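Long-range contacts in glycerol dehydratase (Clostridium butyricum, PDB 1R9D), which probably dehydrates glycerol without vitamin B12, as a glycyl-radical lyase of the pyruvate formate lyase-like family: residues 29-34 against 56-61; 34-39 against 120-125. All coordinates share one frame; numbering follows the deposited sequence.

Contact 1 of 2, residues 29-34 against 56-61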
ATOM      1  N   SER A  29       0.348  17.994  24.920  1.00 30.35           N
ATOM      2  CA  SER A  29       0.188  16.588  24.561  1.00 31.12           C
ATOM      3  C   SER A  29      -1.200  16.100  24.147  1.00 30.78           C
ATOM      4  O   SER A  29      -1.341  14.956  23.718  1.00 32.10           O
ATOM      5  CB  SER A  29       0.702  15.712  25.709  1.00 31.70           C
ATOM      6  OG  SER A  29       0.022  16.010  26.917  1.00 32.92           O
ATOM      7  N   GLU A  30      -2.217  16.947  24.265  1.00 30.30           N
ATOM      8  CA  GLU A  30      -3.574  16.547  23.903  1.00 30.34           C
ATOM      9  C   GLU A  30      -3.681  15.845  22.544  1.00 29.82           C
ATOM     10  O   GLU A  30      -4.182  14.718  22.455  1.00 28.21           O
ATOM     11  CB  GLU A  30      -4.513  17.755  23.913  1.00 32.28           C
ATOM     12  CG  GLU A  30      -5.051  18.164  25.288  1.00 36.36           C
ATOM     13  CD  GLU A  30      -3.999  18.770  26.199  1.00 38.21           C
ATOM     14  OE1 GLU A  30      -3.071  19.432  25.685  1.00 37.80           O
ATOM     15  OE2 GLU A  30      -4.114  18.601  27.436  1.00 39.42           O
ATOM     16  N   ARG A  31      -3.217  16.495  21.482  1.00 28.17           N
ATOM     17  CA  ARG A  31      -3.314  15.875  20.163  1.00 27.06           C
ATOM     18  C   ARG A  31      -2.623  14.516  20.092  1.00 26.27           C
ATOM     19  O   ARG A  31      -3.180  13.560  19.553  1.00 26.84           O
ATOM     20  CB  ARG A  31      -2.736  16.786  19.072  1.00 26.76           C
ATOM     21  CG  ARG A  31      -2.940  16.204  17.664  1.00 25.75           C
ATOM     22  CD  ARG A  31      -2.196  16.985  16.585  1.00 25.28           C
ATOM     23  NE  ARG A  31      -2.425  16.419  15.252  1.00 25.16           N
ATOM     24  CZ  ARG A  31      -1.856  15.310  14.786  1.00 24.45           C
ATOM     25  NH1 ARG A  31      -1.005  14.621  15.536  1.00 24.24           N
ATOM     26  NH2 ARG A  31      -2.140  14.888  13.559  1.00 24.07           N
ATOM     27  N   ALA A  32      -1.415  14.427  20.639  1.00 26.16           N
ATOM     28  CA  ALA A  32      -0.657  13.183  20.611  1.00 27.30           C
ATOM     29  C   ALA A  32      -1.421  12.039  21.264  1.00 28.55           C
ATOM     30  O   ALA A  32      -1.436  10.914  20.760  1.00 28.20           O
ATOM     31  CB  ALA A  32       0.685  13.370  21.305  1.00 27.87           C
ATOM     32  N   ILE A  33      -2.047  12.329  22.398  1.00 28.95           N
ATOM     33  CA  ILE A  33      -2.811  11.315  23.113  1.00 29.91           C
ATOM     34  C   ILE A  33      -4.025  10.864  22.297  1.00 29.44           C
ATOM     35  O   ILE A  33      -4.307   9.670  22.201  1.00 30.31           O
ATOM     36  CB  ILE A  33      -3.278  11.850  24.497  1.00 31.00           C
ATOM     37  CG1 ILE A  33      -2.141  11.737  25.519  1.00 32.61           C
ATOM     38  CG2 ILE A  33      -4.465  11.043  25.010  1.00 30.07           C
ATOM     39  CD1 ILE A  33      -0.858  12.426  25.126  1.00 36.76           C
ATOM     40  N   LEU A  34      -4.723  11.822  21.696  1.00 29.50           N
ATOM     41  CA  LEU A  34      -5.911  11.527  20.907  1.00 29.44           C
ATOM     42  C   LEU A  34      -5.670  10.722  19.630  1.00 30.22           C
ATOM     43  O   LEU A  34      -6.422   9.793  19.334  1.00 28.79           O
ATOM     44  CB  LEU A  34      -6.643  12.826  20.571  1.00 30.75           C
ATOM     45  CG  LEU A  34      -7.283  13.546  21.762  1.00 29.86           C
ATOM     46  CD1 LEU A  34      -7.882  14.859  21.307  1.00 30.11           C
ATOM     47  CD2 LEU A  34      -8.364  12.659  22.381  1.00 31.28           C
ATOM     48  N   LYS A  56     -11.132  13.029  12.973  1.00 28.61           N
ATOM     49  CA  LYS A  56     -12.451  13.124  13.602  1.00 29.24           C
ATOM     50  C   LYS A  56     -12.324  13.067  15.125  1.00 29.21           C
ATOM     51  O   LYS A  56     -12.881  13.907  15.837  1.00 29.70           O
ATOM     52  CB  LYS A  56     -13.339  11.972  13.117  1.00 30.59           C
ATOM     53  CG  LYS A  56     -14.714  11.882  13.771  1.00 31.21           C
ATOM     54  CD  LYS A  56     -15.497  10.701  13.192  1.00 33.81           C
ATOM     55  CE  LYS A  56     -16.956  10.684  13.642  1.00 35.80           C
ATOM     56  NZ  LYS A  56     -17.114  10.389  15.092  1.00 36.25           N
ATOM     57  N   HIS A  57     -11.579  12.081  15.619  1.00 29.14           N
ATOM     58  CA  HIS A  57     -11.395  11.905  17.060  1.00 29.63           C
ATOM     59  C   HIS A  57     -10.682  13.098  17.696  1.00 30.47           C
ATOM     60  O   HIS A  57     -10.979  13.487  18.831  1.00 30.01           O
ATOM     61  CB  HIS A  57     -10.600  10.629  17.333  1.00 30.24           C
ATOM     62  CG  HIS A  57     -10.634  10.193  18.764  1.00 31.20           C
ATOM     63  ND1 HIS A  57     -11.809   9.902  19.424  1.00 32.18           N
ATOM     64  CD2 HIS A  57      -9.638   9.982  19.657  1.00 31.41           C
ATOM     65  CE1 HIS A  57     -11.535   9.529  20.662  1.00 31.61           C
ATOM     66  NE2 HIS A  57     -10.227   9.567  20.829  1.00 31.69           N
ATOM     67  N   ILE A  58      -9.730  13.668  16.965  1.00 29.31           N
ATOM     68  CA  ILE A  58      -8.992  14.826  17.454  1.00 29.21           C
ATOM     69  C   ILE A  58      -9.913  16.045  17.523  1.00 29.35           C
ATOM     70  O   ILE A  58     -10.024  16.696  18.566  1.00 29.48           O
ATOM     71  CB  ILE A  58      -7.798  15.150  16.523  1.00 28.54           C
ATOM     72  CG1 ILE A  58      -6.752  14.040  16.620  1.00 29.84           C
ATOM     73  CG2 ILE A  58      -7.205  16.502  16.879  1.00 29.16           C
ATOM     74  CD1 ILE A  58      -5.643  14.146  15.590  1.00 30.75           C
ATOM     75  N   LEU A  59     -10.585  16.343  16.415  1.00 30.22           N
ATOM     76  CA  LEU A  59     -11.477  17.494  16.353  1.00 30.78           C
ATOM     77  C   LEU A  59     -12.638  17.452  17.341  1.00 32.44           C
ATOM     78  O   LEU A  59     -13.109  18.499  17.789  1.00 32.31           O
ATOM     79  CB  LEU A  59     -12.026  17.665  14.937  1.00 31.08           C
ATOM     80  CG  LEU A  59     -11.012  18.113  13.880  1.00 30.31           C
ATOM     81  CD1 LEU A  59     -11.717  18.325  12.555  1.00 30.77           C
ATOM     82  CD2 LEU A  59     -10.342  19.399  14.325  1.00 30.08           C
ATOM     83  N   GLU A  60     -13.103  16.255  17.680  1.00 32.74           N
ATOM     84  CA  GLU A  60     -14.215  16.138  18.616  1.00 33.63           C
ATOM     85  C   GLU A  60     -13.788  16.259  20.076  1.00 33.50           C
ATOM     86  O   GLU A  60     -14.591  16.649  20.921  1.00 33.68           O
ATOM     87  CB  GLU A  60     -14.947  14.800  18.421  1.00 34.62           C
ATOM     88  CG  GLU A  60     -15.562  14.607  17.040  1.00 36.17           C
ATOM     89  CD  GLU A  60     -16.266  13.265  16.886  1.00 38.24           C
ATOM     90  OE1 GLU A  60     -15.720  12.242  17.356  1.00 39.84           O
ATOM     91  OE2 GLU A  60     -17.359  13.231  16.283  1.00 37.85           O
ATOM     92  N   ASN A  61     -12.525  15.960  20.371  1.00 33.13           N
ATOM     93  CA  ASN A  61     -12.054  15.983  21.754  1.00 34.27           C
ATOM     94  C   ASN A  61     -10.909  16.918  22.145  1.00 33.87           C
ATOM     95  O   ASN A  61     -10.602  17.055  23.330  1.00 33.02           O
ATOM     96  CB  ASN A  61     -11.689  14.557  22.160  1.00 34.96           C
ATOM     97  CG  ASN A  61     -12.861  13.603  22.024  1.00 37.09           C
ATOM     98  OD1 ASN A  61     -13.785  13.626  22.834  1.00 37.51           O
ATOM     99  ND2 ASN A  61     -12.837  12.774  20.984  1.00 35.33           N
TER
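Leu-34 pushes its forked end between the side chains of His-57 and Asn-61, one turn apart on helix 47-61. A chi1 of -68° puts its CG beside the backbone N, and with chi2 at 176° CD2 meets Asn-61 CB at 3.8 Å and His-57 NE2 at 3.9 Å, while CD1 rests on the Asn-61 backbone, 3.8 Å from its C. The side chains of Leu-34 and His-57 run roughly perpendicular, and the ring presents its edge: CD2 approaches Leu-34 O in the ring plane at 3.2 Å, and NE2 is hydrogen-bonded to Glu-37. Asn-61 offers its CB to the leucine, while its ND2 turns back to donate to a lone pair of His-57 O at 2.9 Å. Ile-58 packs CG1 on Leu-34 CB (4.1 Å) and lays CD1 over one face of the Arg-31 guanidinium, 4.0 Å from NE and offset toward the rim. That arginine is stretched from CG to NE, and its buried charge is met by Glu-88 and by the carbonyls of Val-85 and Ile-276. The axes of segments 30-34 and 56-61 approach to 9.5 Å at 135°, an obliquely antiparallel pairing of consecutive helices 30-40 and 47-61 in the pyruvate formate lyase-like family region.

Contact 2 of 2, residues 34-39 against 120-125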
ATOM      1  N   LEU A  34      -4.723  11.822  21.696  1.00 29.50           N
ATOM      2  CA  LEU A  34      -5.911  11.527  20.907  1.00 29.44           C
ATOM      3  C   LEU A  34      -5.670  10.722  19.630  1.00 30.22           C
ATOM      4  O   LEU A  34      -6.422   9.793  19.334  1.00 28.79           O
ATOM      5  CB  LEU A  34      -6.643  12.826  20.571  1.00 30.75           C
ATOM      6  CG  LEU A  34      -7.283  13.546  21.762  1.00 29.86           C
ATOM      7  CD1 LEU A  34      -7.882  14.859  21.307  1.00 30.11           C
ATOM      8  CD2 LEU A  34      -8.364  12.659  22.381  1.00 31.28           C
ATOM      9  N   ILE A  35      -4.635  11.062  18.866  1.00 30.09           N
ATOM     10  CA  ILE A  35      -4.373  10.313  17.639  1.00 29.00           C
ATOM     11  C   ILE A  35      -3.924   8.894  17.985  1.00 29.33           C
ATOM     12  O   ILE A  35      -4.226   7.947  17.258  1.00 28.73           O
ATOM     13  CB  ILE A  35      -3.306  11.018  16.747  1.00 28.98           C
ATOM     14  CG1 ILE A  35      -3.286  10.363  15.361  1.00 28.96           C
ATOM     15  CG2 ILE A  35      -1.930  10.934  17.394  1.00 27.84           C
ATOM     16  CD1 ILE A  35      -2.476  11.121  14.324  1.00 29.01           C
ATOM     17  N   THR A  36      -3.219   8.746  19.105  1.00 29.03           N
ATOM     18  CA  THR A  36      -2.745   7.437  19.551  1.00 30.36           C
ATOM     19  C   THR A  36      -3.947   6.565  19.919  1.00 31.09           C
ATOM     20  O   THR A  36      -4.005   5.383  19.580  1.00 30.15           O
ATOM     21  CB  THR A  36      -1.816   7.572  20.784  1.00 30.76           C
ATOM     22  OG1 THR A  36      -0.646   8.324  20.424  1.00 32.06           O
ATOM     23  CG2 THR A  36      -1.389   6.205  21.298  1.00 30.03           C
ATOM     24  N   GLU A  37      -4.907   7.167  20.612  1.00 31.80           N
ATOM     25  CA  GLU A  37      -6.114   6.463  21.021  1.00 33.07           C
ATOM     26  C   GLU A  37      -6.918   6.014  19.800  1.00 31.90           C
ATOM     27  O   GLU A  37      -7.419   4.890  19.757  1.00 32.34           O
ATOM     28  CB  GLU A  37      -6.964   7.375  21.914  1.00 35.08           C
ATOM     29  CG  GLU A  37      -8.403   6.927  22.103  1.00 40.23           C
ATOM     30  CD  GLU A  37      -9.127   7.725  23.177  1.00 42.98           C
ATOM     31  OE1 GLU A  37      -9.018   8.973  23.178  1.00 43.55           O
ATOM     32  OE2 GLU A  37      -9.811   7.100  24.018  1.00 45.75           O
ATOM     33  N   SER A  38      -7.032   6.892  18.807  1.00 30.78           N
ATOM     34  CA  SER A  38      -7.779   6.567  17.597  1.00 29.90           C
ATOM     35  C   SER A  38      -7.123   5.435  16.811  1.00 29.57           C
ATOM     36  O   SER A  38      -7.789   4.469  16.442  1.00 28.99           O
ATOM     37  CB  SER A  38      -7.920   7.802  16.705  1.00 29.43           C
ATOM     38  OG  SER A  38      -8.692   7.507  15.550  1.00 29.09           O
ATOM     39  N   PHE A  39      -5.822   5.547  16.558  1.00 28.53           N
ATOM     40  CA  PHE A  39      -5.118   4.509  15.806  1.00 28.72           C
ATOM     41  C   PHE A  39      -5.206   3.126  16.454  1.00 29.00           C
ATOM     42  O   PHE A  39      -5.242   2.108  15.763  1.00 27.25           O
ATOM     43  CB  PHE A  39      -3.650   4.895  15.600  1.00 27.78           C
ATOM     44  CG  PHE A  39      -3.382   5.581  14.285  1.00 27.82           C
ATOM     45  CD1 PHE A  39      -3.987   6.794  13.980  1.00 28.31           C
ATOM     46  CD2 PHE A  39      -2.540   4.994  13.341  1.00 27.65           C
ATOM     47  CE1 PHE A  39      -3.761   7.420  12.748  1.00 29.52           C
ATOM     48  CE2 PHE A  39      -2.308   5.607  12.109  1.00 27.62           C
ATOM     49  CZ  PHE A  39      -2.921   6.820  11.812  1.00 27.77           C
ATOM     50  N   LYS A 120       4.834   9.068  27.352  1.00 34.59           N
ATOM     51  CA  LYS A 120       5.481   7.762  27.425  1.00 35.05           C
ATOM     52  C   LYS A 120       4.743   6.712  26.595  1.00 35.06           C
ATOM     53  O   LYS A 120       5.358   5.993  25.806  1.00 35.52           O
ATOM     54  CB  LYS A 120       5.582   7.289  28.877  1.00 36.84           C
ATOM     55  CG  LYS A 120       6.563   8.085  29.719  1.00 38.87           C
ATOM     56  CD  LYS A 120       6.559   7.610  31.166  1.00 41.01           C
ATOM     57  CE  LYS A 120       7.557   8.396  32.006  1.00 42.64           C
ATOM     58  NZ  LYS A 120       7.546   7.973  33.436  1.00 44.23           N
ATOM     59  N   ASP A 121       3.428   6.625  26.770  1.00 35.07           N
ATOM     60  CA  ASP A 121       2.635   5.653  26.023  1.00 35.57           C
ATOM     61  C   ASP A 121       2.647   5.958  24.524  1.00 34.68           C
ATOM     62  O   ASP A 121       2.575   5.050  23.694  1.00 34.56           O
ATOM     63  CB  ASP A 121       1.188   5.643  26.516  1.00 36.57           C
ATOM     64  CG  ASP A 121       0.358   4.568  25.843  1.00 38.35           C
ATOM     65  OD1 ASP A 121       0.647   3.372  26.062  1.00 40.30           O
ATOM     66  OD2 ASP A 121      -0.577   4.911  25.090  1.00 39.53           O
ATOM     67  N   VAL A 122       2.723   7.241  24.184  1.00 34.08           N
ATOM     68  CA  VAL A 122       2.745   7.655  22.787  1.00 33.08           C
ATOM     69  C   VAL A 122       3.997   7.096  22.112  1.00 32.56           C
ATOM     70  O   VAL A 122       3.914   6.475  21.054  1.00 32.29           O
ATOM     71  CB  VAL A 122       2.734   9.197  22.664  1.00 33.56           C
ATOM     72  CG1 VAL A 122       2.807   9.606  21.198  1.00 33.04           C
ATOM     73  CG2 VAL A 122       1.471   9.756  23.299  1.00 32.64           C
ATOM     74  N   PHE A 123       5.153   7.310  22.737  1.00 31.41           N
ATOM     75  CA  PHE A 123       6.419   6.813  22.206  1.00 31.19           C
ATOM     76  C   PHE A 123       6.367   5.296  22.056  1.00 31.63           C
ATOM     77  O   PHE A 123       6.884   4.740  21.088  1.00 31.11           O
ATOM     78  CB  PHE A 123       7.578   7.180  23.142  1.00 31.10           C
ATOM     79  CG  PHE A 123       7.769   8.660  23.332  1.00 31.50           C
ATOM     80  CD1 PHE A 123       8.066   9.175  24.590  1.00 31.36           C
ATOM     81  CD2 PHE A 123       7.665   9.539  22.258  1.00 31.99           C
ATOM     82  CE1 PHE A 123       8.256  10.543  24.780  1.00 32.13           C
ATOM     83  CE2 PHE A 123       7.855  10.911  22.435  1.00 31.44           C
ATOM     84  CZ  PHE A 123       8.151  11.414  23.698  1.00 31.63           C
ATOM     85  N   GLU A 124       5.741   4.630  23.022  1.00 31.48           N
ATOM     86  CA  GLU A 124       5.638   3.176  22.990  1.00 32.20           C
ATOM     87  C   GLU A 124       4.776   2.669  21.836  1.00 30.21           C
ATOM     88  O   GLU A 124       5.169   1.750  21.122  1.00 30.76           O
ATOM     89  CB  GLU A 124       5.074   2.655  24.314  1.00 35.09           C
ATOM     90  CG  GLU A 124       5.075   1.142  24.432  1.00 39.93           C
ATOM     91  CD  GLU A 124       4.459   0.661  25.735  1.00 43.85           C
ATOM     92  OE1 GLU A 124       4.896   1.130  26.811  1.00 46.04           O
ATOM     93  OE2 GLU A 124       3.542  -0.189  25.684  1.00 45.69           O
ATOM     94  N   TYR A 125       3.605   3.265  21.645  1.00 29.51           N
ATOM     95  CA  TYR A 125       2.730   2.814  20.569  1.00 30.07           C
ATOM     96  C   TYR A 125       3.294   3.034  19.171  1.00 30.07           C
ATOM     97  O   TYR A 125       3.301   2.118  18.349  1.00 30.00           O
ATOM     98  CB  TYR A 125       1.366   3.501  20.625  1.00 30.30           C
ATOM     99  CG  TYR A 125       0.498   3.115  19.439  1.00 32.23           C
ATOM    100  CD1 TYR A 125      -0.111   1.861  19.376  1.00 31.93           C
ATOM    101  CD2 TYR A 125       0.360   3.967  18.342  1.00 32.38           C
ATOM    102  CE1 TYR A 125      -0.831   1.463  18.253  1.00 33.03           C
ATOM    103  CE2 TYR A 125      -0.357   3.577  17.208  1.00 33.18           C
ATOM    104  CZ  TYR A 125      -0.948   2.323  17.172  1.00 33.92           C
ATOM    105  OH  TYR A 125      -1.642   1.922  16.053  1.00 33.66           O
TER
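A helix-helix interface of the pyruvate formate lyase-like family region joins helix 30-40 to helix 113-125, the short segments running in broadly the same direction at 44° with axes 10.2 Å apart. Thr-36 stands at its middle, its CA nearest that of Val-122, and its two branches do different work. OG1, beside the backbone N at chi1 -63°, faces both methyls of Val-122, each at 3.8 Å; its polar partners are Ala-32 O, one turn back, and Trp-126 NE1, so this buried hydroxyl is satisfied although valine covers it. The methyl CG2 reaches Tyr-125 CB at 3.9 Å and comes obliquely to the ring, the two side chains lying alongside and pointing opposite ways; Asp-121 OD2 flanks the same methyl at 4.1 Å and forms a salt bridge with Lys-40. Tyr-125 extends across the next turn, CG anti to its N (chi1 175°), to meet Phe-39 at about a right angle: CB of Phe-39 lies 3.6 Å from Tyr-125 OH and 3.9 Å from Tyr-125 CE2. The hydroxyl sits near the plane of the phenylalanine ring, at its edge, and is hydrogen-bonded to Glu-43. Around this interface, Trp-126 meets the Phe-39 ring, Pro-87 touches Val-122, and helix 47-61 contributes Ala-54 against Phe-39 and Arg-50 against Tyr-125.

How the contacts relate
After helix 11-22 the chain enters helix 30-40, turns back through helix 47-61, and contact 1 closes this short loop with 21 residues between its segments. It then runs on to helix 113-125, where contact 2 closes a longer one, 80 residues with no strand. The segments alternate along the chain, so the two loops cross. Helix 30-40 is common to both; Leu-34 ends one segment and begins the other, but of the two contacts it packs only in contact 1. The centres lie 10 Å apart. Packing of Ile-33 CD1 on Val-122 CG2 at 4.0 Å and of His-57 CB on Ser-38 CB at 3.9 Å joins them, tying three helices together.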